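Putative alpha-ketoglutarate-dependent taurine dioxygenase (Burkholderia xenovorans, PDB 5HSX) probably acts as an iron-dependent dioxygenase of the TfdA/TauD family, using 2-oxoglutarate as co-substrate. Local coordinates at residues G230-P233 with R234-Q237; W244-V247 with T248-E251; P24-A27 with H28-A31; V73-S76 with A77-E81. All blocks are in the same frame, centred on the assembly; numbering follows the deposited sequence.

Contact 1. Residues G230-P233 with R234-Q237; sequences GVSP and RESQ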
ATOM      1  N   GLY B 230      15.583   4.820  28.337  1.00 16.35           N
ATOM      2  CA  GLY B 230      16.999   4.943  28.642  1.00 18.04           C
ATOM      3  C   GLY B 230      17.829   5.705  27.635  1.00 18.54           C
ATOM      4  O   GLY B 230      19.060   5.732  27.774  1.00 16.89           O
ATOM      5  N   VAL B 231      17.203   6.319  26.628  1.00 17.24           N
ATOM      6  CA  VAL B 231      17.895   7.188  25.684  1.00 16.66           C
ATOM      7  C   VAL B 231      17.270   8.580  25.798  1.00 16.86           C
ATOM      8  O   VAL B 231      16.228   8.764  26.423  1.00 16.75           O
ATOM      9  CB  VAL B 231      17.829   6.662  24.230  1.00 18.29           C
ATOM     10  CG1 VAL B 231      18.375   5.219  24.156  1.00 14.57           C
ATOM     11  CG2 VAL B 231      16.410   6.702  23.684  1.00 15.64           C
ATOM     12  N   SER B 232      17.930   9.567  25.200  1.00 16.56           N
ATOM     13  CA  SER B 232      17.434  10.933  25.303  1.00 21.77           C
ATOM     14  C   SER B 232      16.172  11.112  24.456  1.00 19.19           C
ATOM     15  O   SER B 232      15.890  10.314  23.554  1.00 17.04           O
ATOM     16  CB  SER B 232      18.510  11.929  24.870  1.00 20.38           C
ATOM     17  OG  SER B 232      18.582  12.019  23.451  1.00 15.87           O
ATOM     18  N   PRO B 233      15.381  12.143  24.742  1.00 16.14           N
ATOM     19  CA  PRO B 233      14.179  12.374  23.929  1.00 17.94           C
ATOM     20  C   PRO B 233      14.474  12.476  22.442  1.00 14.50           C
ATOM     21  O   PRO B 233      13.701  11.932  21.642  1.00 15.90           O
ATOM     22  CB  PRO B 233      13.621  13.680  24.512  1.00 17.31           C
ATOM     23  CG  PRO B 233      14.049  13.607  26.000  1.00 16.45           C
ATOM     24  CD  PRO B 233      15.441  13.037  25.920  1.00 16.95           C
ATOM     25  N   ARG B 234      15.565  13.148  22.048  1.00 15.49           N
ATOM     26  CA  ARG B 234      15.867  13.276  20.618  1.00 13.77           C
ATOM     27  C   ARG B 234      16.386  11.958  20.054  1.00 15.76           C
ATOM     28  O   ARG B 234      16.029  11.564  18.941  1.00 15.15           O
ATOM     29  CB  ARG B 234      16.884  14.395  20.379  1.00 15.51           C
ATOM     30  CG  ARG B 234      17.293  14.566  18.882  1.00 15.43           C
ATOM     31  CD  ARG B 234      16.077  14.821  17.964  1.00 14.74           C
ATOM     32  NE  ARG B 234      16.527  15.026  16.574  1.00 14.98           N
ATOM     33  CZ  ARG B 234      15.761  14.918  15.500  1.00 17.70           C
ATOM     34  NH1 ARG B 234      14.468  14.637  15.619  1.00 16.44           N
ATOM     35  NH2 ARG B 234      16.304  15.093  14.291  1.00 15.34           N
ATOM     36  N   GLU B 235      17.222  11.249  20.816  1.00 15.60           N
ATOM     37  CA  GLU B 235      17.655   9.931  20.365  1.00 14.12           C
ATOM     38  C   GLU B 235      16.455   9.018  20.129  1.00 13.56           C
ATOM     39  O   GLU B 235      16.385   8.316  19.110  1.00 14.38           O
ATOM     40  CB  GLU B 235      18.610   9.322  21.394  1.00 13.18           C
ATOM     41  CG  GLU B 235      19.971  10.058  21.454  1.00 13.89           C
ATOM     42  CD  GLU B 235      20.755   9.728  22.715  1.00 19.37           C
ATOM     43  OE1 GLU B 235      20.247   8.936  23.537  1.00 17.68           O
ATOM     44  OE2 GLU B 235      21.868  10.277  22.887  1.00 17.82           O
ATOM     45  N   SER B 236      15.511   9.009  21.078  1.00 12.98           N
ATOM     46  CA  SER B 236      14.305   8.198  20.958  1.00 13.86           C
ATOM     47  C   SER B 236      13.522   8.595  19.713  1.00 18.75           C
ATOM     48  O   SER B 236      13.116   7.742  18.915  1.00 14.97           O
ATOM     49  CB  SER B 236      13.435   8.366  22.211  1.00 15.32           C
ATOM     50  OG  SER B 236      12.192   7.696  22.080  1.00 17.00           O
ATOM     51  N   GLN B 237      13.321   9.898  19.527  1.00 12.84           N
ATOM     52  CA  GLN B 237      12.545  10.369  18.380  1.00 12.76           C
ATOM     53  C   GLN B 237      13.176   9.915  17.059  1.00 15.36           C
ATOM     54  O   GLN B 237      12.484   9.406  16.165  1.00 15.06           O
ATOM     55  CB  GLN B 237      12.431  11.891  18.434  1.00 17.16           C
ATOM     56  CG  GLN B 237      11.671  12.523  17.244  1.00 16.76           C
ATOM     57  CD  GLN B 237      11.482  14.007  17.439  1.00 16.44           C
ATOM     58  OE1 GLN B 237      12.456  14.761  17.561  1.00 15.01           O
ATOM     59  NE2 GLN B 237      10.219  14.445  17.498  1.00 24.20           N
TER
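Arg-234, the second residue of helix 233-247, follows Pro-233 in the first turn, and its side chain leans away from the loop 230-233. Its chain bends at chi2 (57°) and runs forward along the helix, where NH1 donates to Gln-237 OE1 at 2.8 Å; the amide oxygen lies close to the guanidinium plane, while the donor sits above the amide's own carbonyl plane.

Glu-235 turns back toward the loop and makes two reciprocal bonds with Ser-232, the N-cap residue. Its backbone N donates to Ser-232 OG at 3.1 Å, and its carboxylate OE1 accepts from Ser-232 N at 2.9 Å in an almost straight bond (174°), taken from above the carboxylate plane. The serine hydroxyl reaches the helix because OG stands between the backbone N and the carbonyl carbon (chi1 80°); CG of Glu-235 passes alongside it. Val-231 borders the same carboxylate, with CB 3.4 Å from Glu-235 OE1.

Ser-236 N donates to Ser-232 O at 2.8 Å, the first backbone bond of the helix. Val-231 CG2 rests against the CB of this serine at 3.7 Å, a hydrophobic touch just outside the helix end. Ser-236 OG points elsewhere and bonds Ile-228 N, tying the first turn to the preceding strand 225-228.

Gln-237 continues the helical ladder, its N donating to Pro-233 O at 3.0 Å. Proline in the first turn costs no backbone bond, since its missing N-H would have no helical acceptor there. The reciprocal Ser-232 and Glu-235 pair is a capping box, here at the surface-exposed start of helix 233-247.

Contact 2. Residues W244-V247 with T248-E251; sequences WEHV and TRPE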
ATOM      1  N   TRP B 244      10.018   3.268  12.226  1.00 16.08           N
ATOM      2  CA  TRP B 244       8.659   3.388  11.709  1.00 14.48           C
ATOM      3  C   TRP B 244       8.654   3.572  10.196  1.00 16.17           C
ATOM      4  O   TRP B 244       7.771   3.056   9.501  1.00 15.19           O
ATOM      5  CB  TRP B 244       7.950   4.562  12.380  1.00 14.79           C
ATOM      6  CG  TRP B 244       7.594   4.306  13.818  1.00 14.50           C
ATOM      7  CD1 TRP B 244       7.506   3.087  14.451  1.00 17.14           C
ATOM      8  CD2 TRP B 244       7.300   5.291  14.806  1.00 14.64           C
ATOM      9  NE1 TRP B 244       7.162   3.267  15.766  1.00 16.20           N
ATOM     10  CE2 TRP B 244       7.023   4.609  16.011  1.00 16.03           C
ATOM     11  CE3 TRP B 244       7.232   6.690  14.789  1.00 18.02           C
ATOM     12  CZ2 TRP B 244       6.672   5.279  17.187  1.00 19.55           C
ATOM     13  CZ3 TRP B 244       6.877   7.359  15.966  1.00 22.04           C
ATOM     14  CH2 TRP B 244       6.610   6.648  17.148  1.00 19.62           C
ATOM     15  N   GLU B 245       9.598   4.345   9.670  1.00 16.97           N
ATOM     16  CA  GLU B 245       9.744   4.434   8.221  1.00 20.61           C
ATOM     17  C   GLU B 245      10.083   3.066   7.634  1.00 19.52           C
ATOM     18  O   GLU B 245       9.536   2.655   6.600  1.00 17.52           O
ATOM     19  CB  GLU B 245      10.821   5.473   7.914  1.00 21.48           C
ATOM     20  CG  GLU B 245      11.467   5.427   6.565  1.00 31.35           C
ATOM     21  CD  GLU B 245      12.507   6.531   6.429  1.00 27.21           C
ATOM     22  OE1 GLU B 245      12.157   7.540   5.810  1.00 17.89           O
ATOM     23  OE2 GLU B 245      13.641   6.418   6.988  1.00 18.36           O
ATOM     24  N   HIS B 246      10.960   2.335   8.313  1.00 14.27           N
ATOM     25  CA  HIS B 246      11.387   1.027   7.831  1.00 16.27           C
ATOM     26  C   HIS B 246      10.209   0.053   7.745  1.00 16.92           C
ATOM     27  O   HIS B 246      10.029  -0.627   6.727  1.00 17.82           O
ATOM     28  CB  HIS B 246      12.488   0.510   8.764  1.00 15.05           C
ATOM     29  CG  HIS B 246      13.017  -0.850   8.412  1.00 15.35           C
ATOM     30  ND1 HIS B 246      13.879  -1.067   7.360  1.00 16.63           N
ATOM     31  CD2 HIS B 246      12.819  -2.058   8.996  1.00 16.01           C
ATOM     32  CE1 HIS B 246      14.192  -2.354   7.307  1.00 21.01           C
ATOM     33  NE2 HIS B 246      13.560  -2.976   8.286  1.00 15.83           N
ATOM     34  N   VAL B 247       9.391  -0.033   8.800  1.00 16.00           N
ATOM     35  CA  VAL B 247       8.356  -1.069   8.838  1.00 16.00           C
ATOM     36  C   VAL B 247       7.223  -0.797   7.873  1.00 18.16           C
ATOM     37  O   VAL B 247       6.418  -1.697   7.621  1.00 19.03           O
ATOM     38  CB  VAL B 247       7.710  -1.283  10.229  1.00 17.59           C
ATOM     39  CG1 VAL B 247       8.741  -1.724  11.245  1.00 24.77           C
ATOM     40  CG2 VAL B 247       6.913  -0.045  10.688  1.00 13.80           C
ATOM     41  N   THR B 248       7.126   0.417   7.337  1.00 15.30           N
ATOM     42  CA  THR B 248       6.088   0.725   6.376  1.00 17.61           C
ATOM     43  C   THR B 248       6.582   0.645   4.938  1.00 18.95           C
ATOM     44  O   THR B 248       5.853   1.055   4.028  1.00 20.78           O
ATOM     45  CB  THR B 248       5.468   2.111   6.666  1.00 19.30           C
ATOM     46  OG1 THR B 248       6.489   3.106   6.802  1.00 20.67           O
ATOM     47  CG2 THR B 248       4.667   2.059   7.962  1.00 19.90           C
ATOM     48  N   ARG B 249       7.779   0.104   4.700  1.00 16.39           N
ATOM     49  CA  ARG B 249       8.232  -0.049   3.320  1.00 17.88           C
ATOM     50  C   ARG B 249       7.330  -1.038   2.581  1.00 16.47           C
ATOM     51  O   ARG B 249       6.908  -2.047   3.160  1.00 17.24           O
ATOM     52  CB  ARG B 249       9.699  -0.496   3.264  1.00 18.42           C
ATOM     53  CG  ARG B 249      10.633   0.665   3.644  1.00 24.51           C
ATOM     54  CD  ARG B 249      11.889   0.722   2.804  1.00 39.62           C
ATOM     55  NE  ARG B 249      12.718  -0.468   2.976  1.00 45.67           N
ATOM     56  CZ  ARG B 249      13.638  -0.624   3.928  1.00 49.18           C
ATOM     57  NH1 ARG B 249      14.334  -1.757   3.968  1.00 43.25           N
ATOM     58  NH2 ARG B 249      13.862   0.339   4.841  1.00 24.23           N
ATOM     59  N   PRO B 250       6.981  -0.750   1.317  1.00 20.30           N
ATOM     60  CA  PRO B 250       6.004  -1.586   0.589  1.00 19.38           C
ATOM     61  C   PRO B 250       6.369  -3.053   0.513  1.00 19.94           C
ATOM     62  O   PRO B 250       5.468  -3.900   0.443  1.00 20.37           O
ATOM     63  CB  PRO B 250       5.979  -0.950  -0.814  1.00 25.69           C
ATOM     64  CG  PRO B 250       6.431   0.448  -0.613  1.00 28.73           C
ATOM     65  CD  PRO B 250       7.405   0.427   0.539  1.00 21.26           C
ATOM     66  N   GLU B 251       7.660  -3.384   0.513  1.00 19.25           N
ATOM     67  CA  GLU B 251       8.062  -4.784   0.423  1.00 24.60           C
ATOM     68  C   GLU B 251       7.584  -5.608   1.612  1.00 25.45           C
ATOM     69  O   GLU B 251       7.548  -6.842   1.516  1.00 22.13           O
ATOM     70  CB  GLU B 251       9.579  -4.882   0.315  1.00 25.23           C
ATOM     71  CG  GLU B 251      10.287  -4.581   1.621  1.00 34.65           C
ATOM     72  CD  GLU B 251      11.727  -4.136   1.430  1.00 53.28           C
ATOM     73  OE1 GLU B 251      11.943  -2.933   1.154  1.00 56.72           O
ATOM     74  OE2 GLU B 251      12.640  -4.984   1.560  1.00 45.95           O
TER
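A chi1 of 51° stands Thr-248 OG1 between its own backbone N and carbonyl carbon, turned back over the last helical turn toward Trp-244 O (3.0 Å) and Glu-245 O (3.1 Å). The hydroxyl has one proton for these two acceptors, and which takes it is not settled. Thr-248 N gives both carbonyls only weak, long bonds, so hydroxyl and N-H lie near the same two carbonyls at the C-terminal turn of helix 233-247.

Arg-249 folds back by bends at chi2 and chi3, while His-246 sends its ring out anti to the backbone N (chi1 179°). NH2 of the arginine thereby arrives at the ring edge, 2.9 Å from His-246 ND1, with guanidinium and imidazole planes 76° apart. His-246 O lies over one guanidinium face and also accepts from Arg-249 N at 3.1 Å. NE of Arg-249 forms a salt bridge with Glu-251 OE1 at 3.2 Å, in the guanidinium plane, which would help fix the turn of that group.

The far side of the imidazole is held by NE2, bonded to Ala-158 O of helix 155-161, and the ring meets that of Phe-252. Glu-245 points outward to a salt bridge with Arg-117 of the second subunit. The helix end thus lies against helix 155-161 and strand 216-218, before the chain enters strand 253-256.

Contact 3. Residues P24-A27 with H28-A31; sequences PLSA and HIGA. With EDO (1,2-ethanediol), chain N.
Ser-26 OG reaches across the turn to Ile-29 O, donating at 2.7 Å in the carbonyl plane and onto a lone pair. Its chi1 of 75° places the oxygen between the backbone N and the carbonyl carbon, facing the returning arm of the turn, where CG2 of Ile-29 also lies 3.4 Å away. A water donates to the same OG and accepts from His-28 N, both at 2.9 Å, so the hydroxyl gives one bond, takes another, and the water satisfies the N-H at the turn. Ser-26 N, by contrast, is buried with no partner.

Nearer the strands, Leu-25 N donates to Gly-30 O at 2.8 Å. Pro-24 CA makes a CA-H...O contact with that same oxygen, at 3.4 Å, which therefore receives two neighbours from the opposite side of the hairpin. Pro-24 and Ala-31 form an antiparallel non-hydrogen-bonded pair, CB of Ala-31 packing on CA of Pro-24 at 3.8 Å. Gly-30 has a positive phi (97°) at which a side chain would jam against the preceding carbonyl oxygen.

His-28 lays one ring face over Ala-27 O. At the ring edge ND1 shares a straight hydrogen bond with O2 of an ethanediol, at a short 2.5 Å, the proton's side unknown; NE2 makes a weak bond to Asp-281 of the second subunit. His-28 O is taken by Asn-154 ND2, and Ile-29 packs on Trp-152 and Val-254. The whole is a beta hairpin linking strands 21-24 and 31-34, at the margin of the large mixed sheet and against the neighbouring subunit.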
ATOM      1  N   PRO B  24      -0.880 -17.470  -1.520  1.00 24.24           N
ATOM      2  CA  PRO B  24      -0.178 -16.286  -1.015  1.00 20.96           C
ATOM      3  C   PRO B  24      -0.436 -15.062  -1.879  1.00 24.47           C
ATOM      4  O   PRO B  24      -0.704 -15.153  -3.083  1.00 25.42           O
ATOM      5  CB  PRO B  24       1.298 -16.698  -1.067  1.00 25.00           C
ATOM      6  CG  PRO B  24       1.275 -18.208  -1.129  1.00 26.71           C
ATOM      7  CD  PRO B  24       0.046 -18.546  -1.906  1.00 29.50           C
ATOM      8  N   LEU B  25      -0.325 -13.896  -1.246  1.00 22.53           N
ATOM      9  CA  LEU B  25      -0.675 -12.640  -1.885  1.00 22.00           C
ATOM     10  C   LEU B  25       0.495 -11.686  -2.075  1.00 25.08           C
ATOM     11  O   LEU B  25       0.342 -10.689  -2.790  1.00 24.56           O
ATOM     12  CB  LEU B  25      -1.785 -11.938  -1.082  1.00 21.70           C
ATOM     13  CG  LEU B  25      -3.105 -12.706  -1.109  1.00 25.51           C
ATOM     14  CD1 LEU B  25      -4.099 -12.178  -0.072  1.00 25.93           C
ATOM     15  CD2 LEU B  25      -3.709 -12.641  -2.509  1.00 28.48           C
ATOM     16  N   SER B  26       1.651 -11.957  -1.478  1.00 21.17           N
ATOM     17  CA  SER B  26       2.855 -11.166  -1.705  1.00 19.98           C
ATOM     18  C   SER B  26       4.036 -12.043  -1.324  1.00 25.59           C
ATOM     19  O   SER B  26       3.858 -13.186  -0.905  1.00 25.54           O
ATOM     20  CB  SER B  26       2.842  -9.859  -0.905  1.00 22.70           C
ATOM     21  OG  SER B  26       3.102 -10.101   0.470  1.00 21.42           O
ATOM     22  N   ALA B  27       5.250 -11.504  -1.480  1.00 22.92           N
ATOM     23  CA  ALA B  27       6.439 -12.322  -1.245  1.00 23.50           C
ATOM     24  C   ALA B  27       6.449 -12.891   0.170  1.00 26.79           C
ATOM     25  O   ALA B  27       6.824 -14.051   0.375  1.00 26.98           O
ATOM     26  CB  ALA B  27       7.708 -11.510  -1.500  1.00 28.58           C
ATOM     27  N   HIS B  28       6.048 -12.095   1.167  1.00 27.24           N
ATOM     28  CA  HIS B  28       6.180 -12.617   2.522  1.00 33.46           C
ATOM     29  C   HIS B  28       5.026 -12.301   3.466  1.00 25.07           C
ATOM     30  O   HIS B  28       5.164 -12.563   4.671  1.00 27.40           O
ATOM     31  CB  HIS B  28       7.489 -12.134   3.162  1.00 37.81           C
ATOM     32  CG  HIS B  28       8.721 -12.653   2.484  1.00 41.37           C
ATOM     33  ND1 HIS B  28       9.124 -13.970   2.574  1.00 47.22           N
ATOM     34  CD2 HIS B  28       9.640 -12.031   1.707  1.00 44.45           C
ATOM     35  CE1 HIS B  28      10.236 -14.138   1.878  1.00 49.23           C
ATOM     36  NE2 HIS B  28      10.570 -12.976   1.341  1.00 50.13           N
ATOM     37  N   ILE B  29       3.896 -11.777   2.997  1.00 20.65           N
ATOM     38  CA  ILE B  29       2.769 -11.593   3.912  1.00 18.46           C
ATOM     39  C   ILE B  29       1.449 -11.704   3.165  1.00 22.86           C
ATOM     40  O   ILE B  29       1.271 -11.150   2.075  1.00 21.11           O
ATOM     41  CB  ILE B  29       2.875 -10.258   4.686  1.00 18.53           C
ATOM     42  CG1 ILE B  29       1.719 -10.136   5.678  1.00 17.35           C
ATOM     43  CG2 ILE B  29       2.930  -9.047   3.729  1.00 19.05           C
ATOM     44  CD1 ILE B  29       1.909  -9.017   6.687  1.00 17.97           C
ATOM     45  N   GLY B  30       0.512 -12.422   3.781  1.00 17.71           N
ATOM     46  CA  GLY B  30      -0.856 -12.479   3.309  1.00 19.26           C
ATOM     47  C   GLY B  30      -1.124 -13.703   2.461  1.00 21.10           C
ATOM     48  O   GLY B  30      -0.339 -14.013   1.560  1.00 21.12           O
ATOM     49  N   ALA B  31      -2.226 -14.401   2.734  1.00 18.94           N
ATOM     50  CA  ALA B  31      -2.619 -15.540   1.920  1.00 21.76           C
ATOM     51  C   ALA B  31      -4.125 -15.728   2.015  1.00 22.25           C
ATOM     52  O   ALA B  31      -4.719 -15.530   3.081  1.00 23.34           O
ATOM     53  CB  ALA B  31      -1.895 -16.822   2.363  1.00 19.41           C
TER
HETATM   54  C1  EDO N 402       6.790 -17.929   3.812  1.00 48.16           C
HETATM   55  O1  EDO N 402       7.822 -18.425   2.956  1.00 56.22           O
HETATM   56  C2  EDO N 402       6.643 -16.429   3.606  1.00 39.48           C
HETATM   57  O2  EDO N 402       7.912 -15.803   3.816  1.00 37.75           O
HETATM   58  O   HOH W   1       5.789  -9.242   1.223  1.00 29.18           O

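Contact 4. Residues V73-S76 with A77-E81; sequences VAFS and AQFGE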
ATOM      1  N   VAL B  73     -17.978 -16.292  16.608  1.00 27.28           N
ATOM      2  CA  VAL B  73     -17.376 -16.641  17.892  1.00 28.53           C
ATOM      3  C   VAL B  73     -16.934 -18.097  17.893  1.00 30.82           C
ATOM      4  O   VAL B  73     -15.836 -18.427  18.363  1.00 28.48           O
ATOM      5  CB  VAL B  73     -18.356 -16.342  19.044  1.00 28.03           C
ATOM      6  CG1 VAL B  73     -17.864 -16.965  20.357  1.00 30.63           C
ATOM      7  CG2 VAL B  73     -18.542 -14.835  19.196  1.00 27.19           C
ATOM      8  N   ALA B  74     -17.776 -18.992  17.365  1.00 30.49           N
ATOM      9  CA  ALA B  74     -17.438 -20.414  17.363  1.00 32.16           C
ATOM     10  C   ALA B  74     -16.182 -20.686  16.544  1.00 32.18           C
ATOM     11  O   ALA B  74     -15.332 -21.491  16.946  1.00 32.86           O
ATOM     12  CB  ALA B  74     -18.612 -21.239  16.836  1.00 34.94           C
ATOM     13  N   PHE B  75     -16.045 -20.023  15.393  1.00 28.02           N
ATOM     14  CA  PHE B  75     -14.821 -20.172  14.614  1.00 29.40           C
ATOM     15  C   PHE B  75     -13.614 -19.696  15.404  1.00 31.90           C
ATOM     16  O   PHE B  75     -12.573 -20.364  15.427  1.00 30.85           O
ATOM     17  CB  PHE B  75     -14.922 -19.394  13.302  1.00 29.75           C
ATOM     18  CG  PHE B  75     -13.613 -19.290  12.553  1.00 31.23           C
ATOM     19  CD1 PHE B  75     -13.135 -20.361  11.812  1.00 34.38           C
ATOM     20  CD2 PHE B  75     -12.866 -18.121  12.585  1.00 33.76           C
ATOM     21  CE1 PHE B  75     -11.932 -20.269  11.115  1.00 29.18           C
ATOM     22  CE2 PHE B  75     -11.656 -18.024  11.892  1.00 32.30           C
ATOM     23  CZ  PHE B  75     -11.196 -19.105  11.158  1.00 27.97           C
ATOM     24  N   SER B  76     -13.742 -18.540  16.058  1.00 25.61           N
ATOM     25  CA  SER B  76     -12.618 -17.954  16.778  1.00 22.55           C
ATOM     26  C   SER B  76     -12.164 -18.840  17.931  1.00 23.05           C
ATOM     27  O   SER B  76     -10.959 -18.961  18.187  1.00 26.39           O
ATOM     28  CB  SER B  76     -13.011 -16.576  17.298  1.00 27.97           C
ATOM     29  OG  SER B  76     -13.534 -15.788  16.252  1.00 25.95           O
ATOM     30  N   ALA B  77     -13.108 -19.459  18.642  1.00 24.07           N
ATOM     31  CA  ALA B  77     -12.759 -20.226  19.837  1.00 25.39           C
ATOM     32  C   ALA B  77     -11.943 -21.466  19.515  1.00 31.62           C
ATOM     33  O   ALA B  77     -11.359 -22.068  20.426  1.00 31.96           O
ATOM     34  CB  ALA B  77     -14.022 -20.629  20.604  1.00 31.83           C
ATOM     35  N   GLN B  78     -11.894 -21.868  18.246  1.00 29.82           N
ATOM     36  CA  GLN B  78     -11.060 -22.996  17.853  1.00 33.43           C
ATOM     37  C   GLN B  78      -9.578 -22.651  17.868  1.00 34.18           C
ATOM     38  O   GLN B  78      -8.744 -23.557  17.767  1.00 31.08           O
ATOM     39  CB  GLN B  78     -11.477 -23.488  16.464  1.00 29.87           C
ATOM     40  CG  GLN B  78     -12.915 -23.991  16.419  1.00 35.19           C
ATOM     41  CD  GLN B  78     -13.410 -24.283  15.009  1.00 43.77           C
ATOM     42  OE1 GLN B  78     -14.033 -25.317  14.762  1.00 45.37           O
ATOM     43  NE2 GLN B  78     -13.152 -23.363  14.084  1.00 44.33           N
ATOM     44  N   PHE B  79      -9.230 -21.370  18.003  1.00 27.68           N
ATOM     45  CA  PHE B  79      -7.843 -20.944  17.974  1.00 26.76           C
ATOM     46  C   PHE B  79      -7.367 -20.304  19.270  1.00 29.91           C
ATOM     47  O   PHE B  79      -6.161 -20.076  19.412  1.00 30.85           O
ATOM     48  CB  PHE B  79      -7.617 -19.980  16.794  1.00 25.53           C
ATOM     49  CG  PHE B  79      -7.966 -20.586  15.462  1.00 26.23           C
ATOM     50  CD1 PHE B  79      -7.021 -21.299  14.740  1.00 24.83           C
ATOM     51  CD2 PHE B  79      -9.254 -20.484  14.952  1.00 26.35           C
ATOM     52  CE1 PHE B  79      -7.347 -21.879  13.519  1.00 26.62           C
ATOM     53  CE2 PHE B  79      -9.588 -21.058  13.733  1.00 26.59           C
ATOM     54  CZ  PHE B  79      -8.634 -21.758  13.016  1.00 28.44           C
ATOM     55  N   GLY B  80      -8.252 -20.040  20.225  1.00 28.20           N
ATOM     56  CA  GLY B  80      -7.821 -19.436  21.468  1.00 30.81           C
ATOM     57  C   GLY B  80      -9.006 -19.002  22.308  1.00 28.82           C
ATOM     58  O   GLY B  80     -10.151 -19.360  22.030  1.00 30.65           O
ATOM     59  N   GLU B  81      -8.692 -18.241  23.358  1.00 27.03           N
ATOM     60  CA  GLU B  81      -9.697 -17.692  24.263  1.00 31.10           C
ATOM     61  C   GLU B  81     -10.140 -16.324  23.759  1.00 25.49           C
ATOM     62  O   GLU B  81      -9.302 -15.473  23.444  1.00 25.64           O
ATOM     63  CB  GLU B  81      -9.145 -17.554  25.683  1.00 30.28           C
ATOM     64  CG  GLU B  81      -9.057 -18.830  26.458  1.00 41.88           C
ATOM     65  CD  GLU B  81     -10.429 -19.367  26.778  1.00 42.12           C
ATOM     66  OE1 GLU B  81     -10.903 -20.247  26.031  1.00 41.49           O
ATOM     67  OE2 GLU B  81     -11.039 -18.883  27.755  1.00 35.67           O
TER
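One face of the Phe-75 ring receives CE2 of Phe-79, which stands 3.5 Å above the plane and is displaced toward the rim. The two rings meet obliquely, centroids 5.1 Å apart and planes at 58°, while Phe-75 O and Ser-76 O lie at the edge of the Phe-79 ring. This is the C-terminal end of helix 69-77, where the chain unwinds into the loop that leads to strand 99-101. With CG anti to the backbone N (chi1 170°), the Phe-75 ring projects outward from the helix, where it meets Phe-79.

The backbone closes with Ala-77 N to Val-73 O, then with shorter-range bonds, Gln-78 N to Phe-75 O and Phe-79 N to Ser-76 O (3.0 Å). Gly-80 then leaves helical geometry with positive phi. Beyond the pair, Phe-79 meets Phe-265 edge-to-face and packs on Ile-47 and Ile-50 of helix 44-57, and Phe-75 on Ile-137. Ser-76 OG bonds His-72 O and Thr-291 OG1.

The Gln-78 and Phe-75 side chains cross at about a right angle, amide and ring planes 66° apart. Gln-78 OE1 bonds Leu-42 N, and its NE2 makes a weak hydrogen bond to Phe-75 O at 3.3 Å.

Contacts 1 and 2 are the capped start and the C-terminal turn of helix 233-247, with centres about 21 Å apart. Contacts 2 and 3 come closest together of all, nearest atoms about 5 Å apart without touching; both lean on the second subunit. The side chains of Thr-248 in contact 2 and Ile-29 in contact 3 each lie about 14 Å from the sodium ion bound by His-123, Asp-125, His-273 and Asn-323, so neither forms part of that site. Its two histidines and aspartate are consistent with the family's iron site, occupied here by sodium. Contact 4 lies on the opposite side of the chain's centre from contacts 1 and 2, about 41 Å from contact 1 between centres.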